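Local coordinates for protein neuraminidase (Influenza A virus, PDB 4GDI) that probably resembles sialidases that remove terminal sialic acids from glycoconjugates, although its putative active site has diverged, at residues A[212-224]-A[257-271]. Residues are numbered along the deposited sequence; the frame is centred on the assembly and turned at random.
Sequences TGTNLWNDAKRPL and KMAQEKGEGGIQGFI. With CA (calcium ion), chain R; NO3 (nitrate ion), chain B.
R222 and I267 meet end-on: NH1 and NH2 of the guanidinium both point at I267 O, each 2.8 Å from it, and this carbonyl oxygen lies within 5° of the guanidinium plane. The extended chain from CG to NE carries the group there, and G269 CA sits over the centre of one of its faces, 3.4 Å above the plane. Beyond it, T212 OG1 takes the amide hydrogen of I271 (N to OG1 2.9 Å) and shares a water with I271 O. R222, T212, G269 and I271 are all buried, and here the packing is tight.

In the middle, a calcium ion draws the two loops together. The two segments supply only main-chain oxygens, N215 O and D219 O from one, G263 O and G265 O from the other; a water that also hydrogen-bonds to K262 O and the carboxylate of D245 are the remaining ligands. Oxygens that would otherwise repel, such as D219 O and G263 O at 3.1 Å, are held close by the cation. D219 turns its own carboxylate away from the metal, its CG anti to the backbone N (chi1 -160°); OD1 receives K221 N and A259 N from opposite faces of the carboxylate plane. Alongside, A220 N bonds to A259 O, and K221 NZ reaches K257 O (2.8 Å) as well as P238 O and N240 O.

Toward solvent the fit slackens. The bent chain of M258 brings CE against N218 OD1 (3.4 Å), E261 and K262 point away at CB, and E264 CB and CG graze the carbonyls of W217 and L216. N215 OD1 accepts from W217 N in an Asx turn and from N218 N in an Asx motif, fixing the 215-218 bend, and the whole forms a loop-built calcium site at the end of strand 208-214 in the neuraminidase beta-propeller.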
# COMPACT_ATOMS: atom_id res chain seq x y z
N THR A 212 17.62 0.79 31.40
CA THR A 212 19.02 1.15 31.44
C THR A 212 19.14 2.59 31.01
O THR A 212 18.49 3.00 30.05
CB THR A 212 19.87 0.32 30.50
OG1 THR A 212 19.73 -1.06 30.81
CG2 THR A 212 21.37 0.72 30.66
N GLY A 213 19.93 3.34 31.76
CA GLY A 213 20.20 4.74 31.45
C GLY A 213 21.55 4.97 30.81
O GLY A 213 22.36 4.06 30.64
N THR A 214 21.77 6.22 30.41
CA THR A 214 23.07 6.67 29.93
C THR A 214 23.45 7.88 30.77
O THR A 214 22.69 8.85 30.84
CB THR A 214 23.03 7.03 28.46
OG1 THR A 214 22.78 5.85 27.68
CG2 THR A 214 24.38 7.68 27.99
N ASN A 215 24.58 7.81 31.45
CA ASN A 215 25.05 8.92 32.27
C ASN A 215 26.03 9.77 31.45
O ASN A 215 27.14 9.34 31.17
CB ASN A 215 25.73 8.41 33.55
CG ASN A 215 26.09 9.53 34.52
OD1 ASN A 215 26.39 10.65 34.11
ND2 ASN A 215 26.07 9.22 35.80
N LEU A 216 25.59 10.96 31.06
CA LEU A 216 26.37 11.83 30.18
C LEU A 216 27.32 12.75 30.95
O LEU A 216 28.08 13.53 30.37
CB LEU A 216 25.43 12.70 29.34
CG LEU A 216 24.53 11.97 28.34
CD1 LEU A 216 23.69 12.99 27.55
CD2 LEU A 216 25.34 11.11 27.40
N TRP A 217 27.26 12.64 32.27
CA TRP A 217 27.95 13.56 33.17
C TRP A 217 29.25 12.97 33.71
O TRP A 217 30.34 13.42 33.36
CB TRP A 217 27.02 13.91 34.32
CG TRP A 217 27.65 14.70 35.40
CD1 TRP A 217 28.81 15.42 35.33
CD2 TRP A 217 27.16 14.87 36.73
NE1 TRP A 217 29.07 16.03 36.53
CE2 TRP A 217 28.07 15.71 37.41
CE3 TRP A 217 26.03 14.40 37.42
CZ2 TRP A 217 27.90 16.07 38.74
CZ3 TRP A 217 25.85 14.77 38.74
CH2 TRP A 217 26.78 15.60 39.39
N ASN A 218 29.12 11.94 34.55
CA ASN A 218 30.25 11.44 35.32
C ASN A 218 30.29 9.92 35.48
O ASN A 218 30.70 9.44 36.53
CB ASN A 218 30.19 12.06 36.71
CG ASN A 218 28.87 11.80 37.40
OD1 ASN A 218 28.02 11.07 36.88
ND2 ASN A 218 28.68 12.38 38.58
N ASP A 219 29.87 9.17 34.46
CA ASP A 219 29.92 7.71 34.57
C ASP A 219 30.00 7.04 33.23
O ASP A 219 29.28 7.39 32.30
CB ASP A 219 28.71 7.16 35.36
CG ASP A 219 28.95 5.76 35.92
OD1 ASP A 219 30.01 5.14 35.66
OD2 ASP A 219 28.04 5.25 36.62
N ALA A 220 30.86 6.02 33.17
CA ALA A 220 30.99 5.20 31.98
C ALA A 220 30.35 3.83 32.21
O ALA A 220 30.26 3.02 31.30
CB ALA A 220 32.49 5.05 31.61
N LYS A 221 29.91 3.57 33.44
CA LYS A 221 28.99 2.47 33.66
C LYS A 221 27.62 3.03 33.32
O LYS A 221 27.44 4.25 33.28
CB LYS A 221 29.03 1.97 35.10
CG LYS A 221 30.09 0.91 35.37
CD LYS A 221 30.22 0.64 36.87
CE LYS A 221 31.28 -0.44 37.14
NZ LYS A 221 31.32 -0.81 38.58
N ARG A 222 26.66 2.15 33.06
CA ARG A 222 25.28 2.60 32.82
C ARG A 222 24.49 2.37 34.08
O ARG A 222 24.44 1.25 34.58
CB ARG A 222 24.66 1.84 31.66
CG ARG A 222 25.41 2.00 30.36
CD ARG A 222 24.71 1.26 29.25
NE ARG A 222 25.35 1.45 27.95
CZ ARG A 222 25.21 2.54 27.21
NH1 ARG A 222 24.49 3.55 27.64
NH2 ARG A 222 25.82 2.62 26.02
N PRO A 223 23.89 3.43 34.63
CA PRO A 223 22.99 3.26 35.78
C PRO A 223 21.73 2.49 35.37
O PRO A 223 21.28 2.55 34.22
CB PRO A 223 22.64 4.70 36.17
CG PRO A 223 22.77 5.47 34.90
CD PRO A 223 23.88 4.81 34.11
N LEU A 224 21.16 1.78 36.33
CA LEU A 224 19.98 0.96 36.08
C LEU A 224 18.83 1.34 36.96
O LEU A 224 19.00 1.69 38.13
CB LEU A 224 20.31 -0.51 36.32
CG LEU A 224 21.46 -1.02 35.46
CD1 LEU A 224 21.86 -2.40 35.89
CD2 LEU A 224 21.05 -1.00 33.98
N LYS A 257 31.14 0.64 42.41
CA LYS A 257 31.45 2.05 42.23
C LYS A 257 31.33 2.49 40.78
O LYS A 257 31.52 1.69 39.87
CB LYS A 257 32.84 2.37 42.78
CG LYS A 257 32.96 2.12 44.29
CD LYS A 257 34.17 2.81 44.89
CE LYS A 257 35.48 2.32 44.28
NZ LYS A 257 36.64 3.12 44.76
N MET A 258 31.01 3.76 40.59
CA MET A 258 30.96 4.37 39.27
C MET A 258 32.32 4.32 38.58
O MET A 258 33.35 4.39 39.24
CB MET A 258 30.50 5.82 39.41
CG MET A 258 29.08 5.94 39.92
SD MET A 258 28.59 7.59 40.46
CE MET A 258 28.62 8.48 38.92
N ALA A 259 32.30 4.17 37.26
CA ALA A 259 33.51 4.24 36.45
C ALA A 259 33.66 5.66 35.92
O ALA A 259 33.14 6.00 34.86
CB ALA A 259 33.42 3.25 35.31
N GLN A 260 34.37 6.49 36.65
CA GLN A 260 34.41 7.91 36.31
C GLN A 260 35.40 8.23 35.19
O GLN A 260 35.30 9.30 34.59
CB GLN A 260 34.69 8.74 37.55
CG GLN A 260 33.91 8.24 38.76
CD GLN A 260 33.32 9.35 39.61
OE1 GLN A 260 32.25 9.88 39.30
NE2 GLN A 260 34.02 9.69 40.69
N GLU A 261 36.31 7.32 34.87
CA GLU A 261 37.24 7.57 33.76
C GLU A 261 36.47 7.73 32.45
O GLU A 261 35.83 6.78 31.98
CB GLU A 261 38.29 6.45 33.62
CG GLU A 261 39.40 6.79 32.61
CD GLU A 261 40.29 5.61 32.23
OE1 GLU A 261 40.13 4.51 32.81
OE2 GLU A 261 41.15 5.78 31.34
N LYS A 262 36.53 8.93 31.88
CA LYS A 262 35.84 9.25 30.63
C LYS A 262 34.34 9.05 30.76
O LYS A 262 33.68 8.57 29.84
CB LYS A 262 36.41 8.44 29.48
CG LYS A 262 37.82 8.89 29.09
CD LYS A 262 38.61 7.79 28.40
CE LYS A 262 38.48 7.85 26.89
NZ LYS A 262 39.11 6.67 26.23
N GLY A 263 33.80 9.45 31.91
CA GLY A 263 32.39 9.28 32.20
C GLY A 263 31.54 10.32 31.51
O GLY A 263 30.33 10.15 31.35
N GLU A 264 32.17 11.42 31.09
CA GLU A 264 31.44 12.49 30.43
C GLU A 264 31.05 12.02 29.04
O GLU A 264 31.81 11.29 28.40
CB GLU A 264 32.29 13.76 30.34
CG GLU A 264 31.49 14.99 29.95
CD GLU A 264 32.35 16.24 29.83
OE1 GLU A 264 33.54 16.19 30.21
OE2 GLU A 264 31.83 17.27 29.34
N GLY A 265 29.88 12.45 28.58
CA GLY A 265 29.37 11.99 27.30
C GLY A 265 28.83 10.57 27.40
O GLY A 265 28.79 9.97 28.48
N GLY A 266 28.41 10.02 26.26
CA GLY A 266 27.88 8.69 26.22
C GLY A 266 26.89 8.49 25.09
O GLY A 266 26.65 9.39 24.27
N ILE A 267 26.31 7.30 25.05
CA ILE A 267 25.44 6.91 23.96
C ILE A 267 24.40 5.91 24.47
O ILE A 267 24.71 5.08 25.32
CB ILE A 267 26.26 6.33 22.80
CG1 ILE A 267 25.39 6.24 21.54
CG2 ILE A 267 26.85 4.99 23.20
CD1 ILE A 267 26.16 5.95 20.26
N GLN A 268 23.16 6.04 24.00
CA GLN A 268 22.08 5.14 24.44
C GLN A 268 22.48 3.68 24.31
O GLN A 268 22.99 3.26 23.27
CB GLN A 268 20.82 5.40 23.61
CG GLN A 268 19.56 4.70 24.12
CD GLN A 268 18.30 5.36 23.57
OE1 GLN A 268 18.32 5.97 22.51
NE2 GLN A 268 17.20 5.24 24.31
N GLY A 269 22.23 2.92 25.37
CA GLY A 269 22.52 1.50 25.39
C GLY A 269 21.76 0.76 26.48
O GLY A 269 21.04 1.36 27.27
N PHE A 270 21.93 -0.56 26.52
CA PHE A 270 21.11 -1.41 27.37
C PHE A 270 21.91 -2.48 28.12
O PHE A 270 22.97 -2.91 27.66
CB PHE A 270 20.04 -2.10 26.51
CG PHE A 270 20.59 -3.12 25.54
CD1 PHE A 270 20.78 -4.43 25.92
CD2 PHE A 270 20.90 -2.76 24.23
CE1 PHE A 270 21.27 -5.38 25.02
CE2 PHE A 270 21.39 -3.70 23.32
CZ PHE A 270 21.59 -5.01 23.72
N ILE A 271 21.36 -2.90 29.26
CA ILE A 271 21.81 -4.06 30.03
C ILE A 271 20.57 -4.89 30.37
O ILE A 271 19.62 -4.36 30.93
CB ILE A 271 22.50 -3.62 31.35
CG1 ILE A 271 23.82 -2.89 31.06
CG2 ILE A 271 22.72 -4.81 32.30
CD1 ILE A 271 24.60 -2.50 32.29
CA CA R . 28.99 8.41 30.22
N NO3 B . 21.37 9.28 22.05
O1 NO3 B . 20.13 8.62 22.17
O2 NO3 B . 21.40 10.62 21.64
O3 NO3 B . 22.55 8.59 22.33
O HOH W 1 17.81 -2.46 32.21
O HOH W 2 20.40 4.25 27.77
O HOH W 3 31.11 7.71 29.29